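PDB 2F5Y: regulator of G-protein signalling 3 isoform 1 from Homo sapiens, which probably regulates G-protein signalling, its PDZ domain here being of the kind that binds C-terminal peptides of partner proteins. Local coordinates for residues G41-R54 with E67-R81. Numbering follows the deposited sequence. Where two conformers were deposited one is given.
With SO4 (sulfate ion), chain D.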
ATOM      1  N   GLY A  41       4.956   8.293  -3.398  1.00 45.79           N
ATOM      2  CA  GLY A  41       5.924   8.197  -2.293  1.00 41.01           C
ATOM      3  C   GLY A  41       6.009   6.844  -1.571  1.00 41.71           C
ATOM      4  O   GLY A  41       6.807   6.683  -0.658  1.00 40.76           O
ATOM      5  N   LEU A  42       5.217   5.853  -1.973  1.00 41.77           N
ATOM      6  CA  LEU A  42       5.365   4.505  -1.414  1.00 40.93           C
ATOM      7  C   LEU A  42       6.762   3.960  -1.729  1.00 42.34           C
ATOM      8  O   LEU A  42       7.372   4.332  -2.723  1.00 43.65           O
ATOM      9  CB  LEU A  42       4.302   3.576  -1.997  1.00 41.31           C
ATOM     10  CG  LEU A  42       3.899   2.331  -1.215  1.00 45.31           C
ATOM     11  CD1 LEU A  42       3.203   2.715   0.069  1.00 40.24           C
ATOM     12  CD2 LEU A  42       3.008   1.466  -2.077  1.00 40.06           C
ATOM     13  N   GLN A  43       7.281   3.110  -0.861  1.00 44.69           N
ATOM     14  CA  GLN A  43       8.567   2.492  -1.109  1.00 48.30           C
ATOM     15  C   GLN A  43       8.622   1.123  -0.467  1.00 46.60           C
ATOM     16  O   GLN A  43       7.851   0.814   0.435  1.00 40.08           O
ATOM     17  CB  GLN A  43       9.715   3.379  -0.616  1.00 52.38           C
ATOM     18  CG  GLN A  43       9.769   3.572   0.877  1.00 55.62           C
ATOM     19  CD  GLN A  43      10.855   4.540   1.282  1.00 52.87           C
ATOM     20  OE1 GLN A  43      10.994   5.602   0.687  1.00 49.39           O
ATOM     21  NE2 GLN A  43      11.630   4.179   2.303  1.00 48.52           N
ATOM     22  N   GLN A  44       9.542   0.305  -0.963  1.00 47.93           N
ATOM     23  CA  GLN A  44       9.696  -1.052  -0.481  1.00 47.36           C
ATOM     24  C   GLN A  44      10.029  -1.058   1.011  1.00 46.53           C
ATOM     25  O   GLN A  44      10.637  -0.110   1.513  1.00 43.07           O
ATOM     26  CB  GLN A  44      10.768  -1.779  -1.292  1.00 42.60           C
ATOM     27  CG  GLN A  44      12.160  -1.251  -1.098  1.00 52.92           C
ATOM     28  CD  GLN A  44      13.119  -1.766  -2.161  1.00 58.75           C
ATOM     29  OE1 GLN A  44      12.984  -1.448  -3.347  1.00 66.73           O
ATOM     30  NE2 GLN A  44      14.098  -2.560  -1.737  1.00 47.05           N
ATOM     31  N   LEU A  45       9.626  -2.141   1.689  1.00 47.35           N
ATOM     32  CA  LEU A  45       9.757  -2.322   3.148  1.00 49.42           C
ATOM     33  C   LEU A  45       8.705  -1.567   3.954  1.00 47.03           C
ATOM     34  O   LEU A  45       8.596  -1.775   5.170  1.00 51.51           O
ATOM     35  CB  LEU A  45      11.160  -1.978   3.684  1.00 54.46           C
ATOM     36  CG  LEU A  45      12.231  -3.070   3.756  1.00 59.86           C
ATOM     37  CD1 LEU A  45      11.771  -4.246   4.599  1.00 52.90           C
ATOM     38  CD2 LEU A  45      12.606  -3.516   2.361  1.00 58.28           C
ATOM     39  N   ASP A  46       7.927  -0.702   3.311  1.00 46.69           N
ATOM     40  CA  ASP A  46       6.830  -0.044   4.015  1.00 47.96           C
ATOM     41  C   ASP A  46       5.867  -1.094   4.579  1.00 44.64           C
ATOM     42  O   ASP A  46       5.383  -1.951   3.844  1.00 47.61           O
ATOM     43  CB  ASP A  46       6.058   0.882   3.080  1.00 51.42           C
ATOM     44  CG  ASP A  46       6.788   2.174   2.789  1.00 48.89           C
ATOM     45  OD1 ASP A  46       7.820   2.462   3.436  1.00 48.71           O
ATOM     46  OD2 ASP A  46       6.304   2.905   1.901  1.00 50.64           O
ATOM     47  N   THR A  47       5.592  -1.027   5.874  1.00 46.03           N
ATOM     48  CA  THR A  47       4.628  -1.943   6.495  1.00 47.34           C
ATOM     49  C   THR A  47       3.285  -1.224   6.540  1.00 47.28           C
ATOM     50  O   THR A  47       3.220  -0.064   6.910  1.00 50.81           O
ATOM     51  CB  THR A  47       5.089  -2.413   7.905  1.00 46.61           C
ATOM     52  OG1 THR A  47       6.364  -3.059   7.796  1.00 49.79           O
ATOM     53  CG2 THR A  47       4.111  -3.397   8.529  1.00 42.80           C
ATOM     54  N   VAL A  48       2.229  -1.929   6.145  1.00 47.94           N
ATOM     55  CA  VAL A  48       0.914  -1.342   5.948  1.00 40.68           C
ATOM     56  C   VAL A  48       0.063  -1.495   7.203  1.00 46.06           C
ATOM     57  O   VAL A  48      -0.211  -2.606   7.668  1.00 47.52           O
ATOM     58  CB  VAL A  48       0.184  -1.979   4.751  1.00 44.89           C
ATOM     59  CG1 VAL A  48      -1.071  -1.169   4.412  1.00 46.68           C
ATOM     60  CG2 VAL A  48       1.102  -2.061   3.533  1.00 39.63           C
ATOM     61  N   LEU A  49      -0.360  -0.356   7.743  1.00 49.32           N
ATOM     62  CA  LEU A  49      -1.129  -0.314   8.972  1.00 46.64           C
ATOM     63  C   LEU A  49      -2.598  -0.052   8.708  1.00 42.46           C
ATOM     64  O   LEU A  49      -3.453  -0.567   9.420  1.00 48.58           O
ATOM     65  CB  LEU A  49      -0.550   0.752   9.902  1.00 48.30           C
ATOM     66  CG  LEU A  49       0.962   0.657  10.148  1.00 54.02           C
ATOM     67  CD1 LEU A  49       1.436   1.868  10.968  1.00 40.58           C
ATOM     68  CD2 LEU A  49       1.351  -0.686  10.814  1.00 39.74           C
ATOM     69  N   GLN A  50      -2.886   0.755   7.693  1.00 43.86           N
ATOM     70  CA  GLN A  50      -4.246   1.193   7.380  1.00 42.38           C
ATOM     71  C   GLN A  50      -4.439   1.378   5.879  1.00 46.59           C
ATOM     72  O   GLN A  50      -3.543   1.877   5.175  1.00 44.13           O
ATOM     73  CB  GLN A  50      -4.567   2.518   8.079  1.00 44.12           C
ATOM     74  CG  GLN A  50      -6.056   2.823   8.175  1.00 40.13           C
ATOM     75  CD  GLN A  50      -6.374   3.908   9.181  1.00 44.76           C
ATOM     76  OE1 GLN A  50      -6.348   5.088   8.854  1.00 48.19           O
ATOM     77  NE2 GLN A  50      -6.689   3.513  10.412  1.00 34.03           N
ATOM     78  N   LEU A  51      -5.616   0.960   5.410  1.00 45.93           N
ATOM     79  CA  LEU A  51      -6.075   1.192   4.052  1.00 49.28           C
ATOM     80  C   LEU A  51      -7.394   1.978   4.134  1.00 48.26           C
ATOM     81  O   LEU A  51      -8.396   1.480   4.648  1.00 40.96           O
ATOM     82  CB  LEU A  51      -6.309  -0.140   3.345  1.00 51.06           C
ATOM     83  CG  LEU A  51      -7.048  -0.058   2.016  1.00 47.47           C
ATOM     84  CD1 LEU A  51      -6.120   0.535   1.001  1.00 38.70           C
ATOM     85  CD2 LEU A  51      -7.534  -1.431   1.591  1.00 51.23           C
ATOM     86  N   ASN A  52      -7.381   3.199   3.620  1.00 48.58           N
ATOM     87  CA  ASN A  52      -8.548   4.093   3.715  1.00 50.20           C
ATOM     88  C   ASN A  52      -8.996   4.213   5.181  1.00 50.62           C
ATOM     89  O   ASN A  52      -8.172   4.548   6.025  1.00 53.36           O
ATOM     90  CB  ASN A  52      -9.640   3.642   2.719  1.00 42.39           C
ATOM     91  CG  ASN A  52      -9.145   3.712   1.257  1.00 55.54           C
ATOM     92  OD1 ASN A  52      -8.215   4.463   0.947  1.00 52.23           O
ATOM     93  ND2 ASN A  52      -9.740   2.914   0.373  1.00 45.18           N
ATOM     94  N   GLU A  53     -10.251   3.927   5.512  1.00 51.69           N
ATOM     95  CA  GLU A  53     -10.692   4.073   6.908  1.00 58.48           C
ATOM     96  C   GLU A  53     -10.316   2.878   7.803  1.00 57.19           C
ATOM     97  O   GLU A  53     -10.351   2.987   9.031  1.00 57.89           O
ATOM     98  CB  GLU A  53     -12.215   4.297   6.969  1.00 56.07           C
ATOM     99  N   ARG A  54      -9.907   1.772   7.185  1.00 56.74           N
ATOM    100  CA  ARG A  54      -9.811   0.490   7.877  0.50 55.40           C
ATOM    101  C   ARG A  54      -8.399   0.091   8.297  1.00 49.80           C
ATOM    102  O   ARG A  54      -7.514  -0.037   7.462  1.00 47.35           O
ATOM    103  CB  ARG A  54     -10.411  -0.600   6.993  0.50 56.93           C
ATOM    104  CG  ARG A  54     -11.885  -0.351   6.701  0.50 60.63           C
ATOM    105  CD  ARG A  54     -12.611  -1.618   6.314  0.50 65.01           C
ATOM    106  NE  ARG A  54     -12.442  -1.949   4.904  0.50 61.29           N
ATOM    107  CZ  ARG A  54     -12.768  -3.118   4.361  0.50 56.26           C
ATOM    108  NH1 ARG A  54     -12.573  -3.302   3.068  0.50 44.66           N
ATOM    109  NH2 ARG A  54     -13.284  -4.106   5.097  0.50 54.17           N
ATOM    110  N   GLU A  67      -8.756  -6.170  -1.558  1.00 46.84           N
ATOM    111  CA  GLU A  67      -9.393  -4.920  -1.154  1.00 48.51           C
ATOM    112  C   GLU A  67      -8.823  -3.723  -1.914  1.00 49.05           C
ATOM    113  O   GLU A  67      -9.562  -2.825  -2.330  1.00 48.66           O
ATOM    114  CB  GLU A  67      -9.249  -4.693   0.348  1.00 47.98           C
ATOM    115  CG  GLU A  67     -10.474  -4.053   0.966  1.00 61.72           C
ATOM    116  CD  GLU A  67     -11.751  -4.850   0.673  1.00 69.98           C
ATOM    117  OE1 GLU A  67     -11.767  -6.078   0.909  1.00 67.44           O
ATOM    118  OE2 GLU A  67     -12.735  -4.243   0.202  1.00 76.49           O
ATOM    119  N   ILE A  68      -7.511  -3.723  -2.090  1.00 44.24           N
ATOM    120  CA  ILE A  68      -6.846  -2.692  -2.860  1.00 46.37           C
ATOM    121  C   ILE A  68      -7.423  -2.656  -4.267  1.00 44.87           C
ATOM    122  O   ILE A  68      -7.806  -1.599  -4.736  1.00 48.95           O
ATOM    123  CB  ILE A  68      -5.314  -2.913  -2.921  1.00 45.16           C
ATOM    124  CG1 ILE A  68      -4.701  -2.558  -1.569  1.00 51.77           C
ATOM    125  CG2 ILE A  68      -4.674  -2.054  -4.021  1.00 39.33           C
ATOM    126  CD1 ILE A  68      -3.204  -2.863  -1.439  1.00 45.66           C
ATOM    127  N   ARG A  69      -7.517  -3.812  -4.918  1.00 45.18           N
ATOM    128  CA  ARG A  69      -8.012  -3.870  -6.288  1.00 45.32           C
ATOM    129  C   ARG A  69      -9.468  -3.458  -6.436  0.50 42.86           C
ATOM    130  O   ARG A  69      -9.908  -3.170  -7.536  1.00 47.08           O
ATOM    131  CB  ARG A  69      -7.813  -5.259  -6.873  1.00 43.80           C
ATOM    132  CG  ARG A  69      -6.359  -5.593  -7.114  1.00 52.45           C
ATOM    133  CD  ARG A  69      -6.214  -7.008  -7.603  1.00 50.99           C
ATOM    134  NE  ARG A  69      -6.876  -7.193  -8.893  1.00 62.14           N
ATOM    135  CZ  ARG A  69      -7.118  -8.374  -9.456  1.00 63.24           C
ATOM    136  NH1 ARG A  69      -7.733  -8.419 -10.621  1.00 56.52           N
ATOM    137  NH2 ARG A  69      -6.743  -9.508  -8.868  1.00 74.44           N
ATOM    138  N   SER A  70     -10.203  -3.430  -5.328  1.00 43.72           N
ATOM    139  CA  SER A  70     -11.622  -3.069  -5.318  1.00 43.55           C
ATOM    140  C   SER A  70     -11.895  -1.612  -4.995  1.00 43.98           C
ATOM    141  O   SER A  70     -13.053  -1.223  -4.934  1.00 49.93           O
ATOM    142  CB  SER A  70     -12.362  -3.921  -4.282  1.00 44.24           C
ATOM    143  OG  SER A  70     -12.141  -5.299  -4.514  1.00 52.08           O
ATOM    144  N   CYS A  71     -10.862  -0.806  -4.759  1.00 44.88           N
ATOM    145  CA  CYS A  71     -11.072   0.622  -4.514  1.00 49.69           C
ATOM    146  C   CYS A  71     -11.223   1.375  -5.835  1.00 50.87           C
ATOM    147  O   CYS A  71     -10.414   1.203  -6.722  1.00 52.65           O
ATOM    148  CB  CYS A  71      -9.919   1.217  -3.708  1.00 54.70           C
ATOM    149  SG  CYS A  71      -9.814   0.521  -2.064  1.00 57.79           S
ATOM    150  N   PRO A  72     -12.267   2.207  -5.963  1.00 51.26           N
ATOM    151  CA  PRO A  72     -12.536   2.841  -7.248  1.00 50.89           C
ATOM    152  C   PRO A  72     -11.519   3.864  -7.754  1.00 52.77           C
ATOM    153  O   PRO A  72     -11.138   3.816  -8.927  1.00 56.99           O
ATOM    154  CB  PRO A  72     -13.889   3.531  -7.033  1.00 51.32           C
ATOM    155  CG  PRO A  72     -14.433   2.999  -5.751  1.00 51.51           C
ATOM    156  CD  PRO A  72     -13.279   2.557  -4.944  1.00 49.34           C
ATOM    157  N   SER A  73     -11.101   4.794  -6.904  1.00 49.76           N
ATOM    158  CA  SER A  73     -10.470   6.016  -7.395  1.00 49.98           C
ATOM    159  C   SER A  73      -9.071   6.228  -6.847  1.00 50.32           C
ATOM    160  O   SER A  73      -8.148   6.600  -7.580  0.50 42.78           O
ATOM    161  CB  SER A  73     -11.368   7.211  -7.051  1.00 53.93           C
ATOM    162  OG  SER A  73     -12.689   7.010  -7.546  1.00 57.64           O
ATOM    163  N   GLU A  74      -8.926   6.001  -5.547  1.00 55.29           N
ATOM    164  CA  GLU A  74      -7.635   6.103  -4.891  1.00 58.36           C
ATOM    165  C   GLU A  74      -7.625   5.367  -3.566  1.00 57.09           C
ATOM    166  O   GLU A  74      -8.669   5.197  -2.923  1.00 55.51           O
ATOM    167  CB  GLU A  74      -7.275   7.571  -4.638  1.00 58.94           C
ATOM    168  CG  GLU A  74      -8.022   8.221  -3.489  1.00 60.90           C
ATOM    169  CD  GLU A  74      -7.624   9.675  -3.285  1.00 59.80           C
ATOM    170  OE1 GLU A  74      -6.952  10.232  -4.174  1.00 67.45           O
ATOM    171  OE2 GLU A  74      -7.990  10.256  -2.238  1.00 69.19           O
ATOM    172  N   ILE A  75      -6.426   4.955  -3.163  1.00 52.71           N
ATOM    173  CA  ILE A  75      -6.214   4.399  -1.848  1.00 50.09           C
ATOM    174  C   ILE A  75      -5.399   5.403  -1.047  1.00 54.23           C
ATOM    175  O   ILE A  75      -4.577   6.136  -1.591  1.00 50.45           O
ATOM    176  CB  ILE A  75      -5.487   3.024  -1.880  1.00 52.92           C
ATOM    177  CG1 ILE A  75      -4.152   3.107  -2.630  1.00 48.27           C
ATOM    178  CG2 ILE A  75      -6.388   1.954  -2.493  1.00 48.38           C
ATOM    179  CD1 ILE A  75      -3.282   1.828  -2.499  1.00 45.41           C
ATOM    180  N   ILE A  76      -5.667   5.453   0.251  1.00 57.46           N
ATOM    181  CA  ILE A  76      -4.840   6.194   1.186  1.00 53.54           C
ATOM    182  C   ILE A  76      -4.314   5.147   2.140  1.00 50.79           C
ATOM    183  O   ILE A  76      -5.094   4.512   2.849  1.00 50.78           O
ATOM    184  CB  ILE A  76      -5.634   7.239   1.967  1.00 53.39           C
ATOM    185  CG1 ILE A  76      -6.412   8.135   1.010  1.00 53.36           C
ATOM    186  CG2 ILE A  76      -4.685   8.068   2.840  1.00 55.34           C
ATOM    187  CD1 ILE A  76      -7.560   8.884   1.684  1.00 62.02           C
ATOM    188  N   LEU A  77      -3.003   4.931   2.118  1.00 50.12           N
ATOM    189  CA  LEU A  77      -2.374   3.954   2.992  1.00 48.60           C
ATOM    190  C   LEU A  77      -1.623   4.687   4.066  1.00 49.75           C
ATOM    191  O   LEU A  77      -0.916   5.643   3.776  1.00 54.50           O
ATOM    192  CB  LEU A  77      -1.358   3.114   2.238  1.00 47.89           C
ATOM    193  CG  LEU A  77      -1.809   2.269   1.065  1.00 56.10           C
ATOM    194  CD1 LEU A  77      -0.548   1.584   0.473  1.00 49.66           C
ATOM    195  CD2 LEU A  77      -2.866   1.247   1.514  1.00 48.96           C
ATOM    196  N   LEU A  78      -1.779   4.247   5.307  1.00 48.48           N
ATOM    197  CA  LEU A  78      -0.889   4.671   6.351  1.00 46.69           C
ATOM    198  C   LEU A  78       0.170   3.577   6.511  1.00 47.64           C
ATOM    199  O   LEU A  78      -0.152   2.423   6.769  1.00 45.40           O
ATOM    200  CB  LEU A  78      -1.639   4.898   7.652  1.00 49.57           C
ATOM    201  CG  LEU A  78      -0.736   5.507   8.715  1.00 53.47           C
ATOM    202  CD1 LEU A  78      -0.553   6.991   8.441  1.00 41.69           C
ATOM    203  CD2 LEU A  78      -1.317   5.253  10.072  1.00 52.97           C
ATOM    204  N   VAL A  79       1.432   3.951   6.347  1.00 48.01           N
ATOM    205  CA  VAL A  79       2.527   3.008   6.473  1.00 46.07           C
ATOM    206  C   VAL A  79       3.500   3.383   7.572  1.00 46.62           C
ATOM    207  O   VAL A  79       3.598   4.530   7.988  1.00 43.73           O
ATOM    208  CB  VAL A  79       3.303   2.845   5.157  1.00 44.42           C
ATOM    209  CG1 VAL A  79       2.344   2.388   4.061  1.00 41.23           C
ATOM    210  CG2 VAL A  79       4.006   4.129   4.780  1.00 41.99           C
ATOM    211  N   TRP A  80       4.219   2.362   8.014  1.00 49.33           N
ATOM    212  CA  TRP A  80       5.264   2.456   9.004  1.00 48.96           C
ATOM    213  C   TRP A  80       6.554   2.124   8.272  1.00 46.14           C
ATOM    214  O   TRP A  80       6.648   1.061   7.644  1.00 46.42           O
ATOM    215  CB  TRP A  80       4.963   1.413  10.084  1.00 50.78           C
ATOM    216  CG  TRP A  80       5.593   1.621  11.408  1.00 54.69           C
ATOM    217  CD1 TRP A  80       5.635   2.778  12.138  1.00 53.94           C
ATOM    218  CD2 TRP A  80       6.246   0.619  12.199  1.00 55.99           C
ATOM    219  NE1 TRP A  80       6.293   2.558  13.328  1.00 53.63           N
ATOM    220  CE2 TRP A  80       6.673   1.242  13.393  1.00 56.87           C
ATOM    221  CE3 TRP A  80       6.518  -0.745  12.008  1.00 55.09           C
ATOM    222  CZ2 TRP A  80       7.352   0.542  14.402  1.00 61.50           C
ATOM    223  CZ3 TRP A  80       7.189  -1.442  13.005  1.00 53.93           C
ATOM    224  CH2 TRP A  80       7.607  -0.795  14.185  1.00 60.62           C
ATOM    225  N   ARG A  81       7.532   3.023   8.319  1.00 43.72           N
ATOM    226  CA  ARG A  81       8.821   2.782   7.644  1.00 46.13           C
ATOM    227  C   ARG A  81      10.030   3.196   8.461  1.00 48.05           C
ATOM    228  O   ARG A  81       9.948   4.061   9.328  1.00 50.45           O
ATOM    229  CB  ARG A  81       8.880   3.484   6.271  1.00 44.76           C
ATOM    230  CG  ARG A  81       9.122   4.986   6.300  1.00 44.70           C
ATOM    231  CD  ARG A  81       9.330   5.630   4.899  1.00 44.75           C
ATOM    232  NE  ARG A  81       8.237   5.362   3.955  1.00 54.30           N
ATOM    233  CZ  ARG A  81       7.838   6.171   2.964  1.00 43.10           C
ATOM    234  NH1 ARG A  81       8.393   7.361   2.746  1.00 42.30           N
ATOM    235  NH2 ARG A  81       6.847   5.780   2.181  1.00 44.92           N
TER
HETATM  236  S   SO4 D   2      -7.484 -10.718  -5.257  1.00111.71           S
HETATM  237  O1  SO4 D   2      -7.278 -11.638  -6.373  1.00107.95           O
HETATM  238  O2  SO4 D   2      -7.143 -11.389  -3.998  1.00104.11           O
HETATM  239  O3  SO4 D   2      -6.608  -9.565  -5.441  1.00104.52           O
HETATM  240  O4  SO4 D   2      -8.883 -10.287  -5.235  1.00 83.91           O
HETATM  241  O   HOH W   1       8.290  -1.020   7.810  1.00 46.46           O
HETATM  242  O   HOH W   2      -5.655   5.315   5.324  1.00 36.59           O
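A classic beta bulge interrupts the antiparallel pairing of strands 47-51 and 74-81 in this PDZ domain, with Leu49 and Gln50 both set against Leu78. Leu49 N gives its hydrogen to Leu78 O at 3.0 Å, Gln50 N adds a weak bond to the same oxygen, and the register slips by one residue. Leu49 CD1 rests 3.7 Å from Trp80 CB. At one end Arg81 grips Asp46 side-on, NE to OD1 at 3.0 Å and NH2 to OD2 at 2.9 Å, the carboxylate and guanidinium planes nearly parallel (7°) but offset, each oxygen met on its syn side and out of plane. Asp46 OD2 is also bonded by Gln43 N from the opposite face of the carboxylate, which ties the Gln43-Asp46 turn to the salt bridge. The Gln43 amide lies flat over one guanidinium face, CD centred 3.7 Å above it, and Arg81 NH2 also bonds Gly41 O, in the Schellman motif ending helix 36-40; three groups thus fix the rotation of the arginine. At the other end, Asn52 closes the ladder with its own side chain: CG beside the backbone N (chi1 -62°) brings OD1 to 2.8 Å from Ile76 N. On the face carrying Val48 and Val79, Leu51 CD1 packs tightly on Leu77 CD2 (3.4 Å). Strand 74-81 lies between 47-51 and 3-10; Phe18 of strand 18-21 covers Leu42, Ile75 and Leu77, and helix 61-69 brings Glu67 and Ile68 against Leu51.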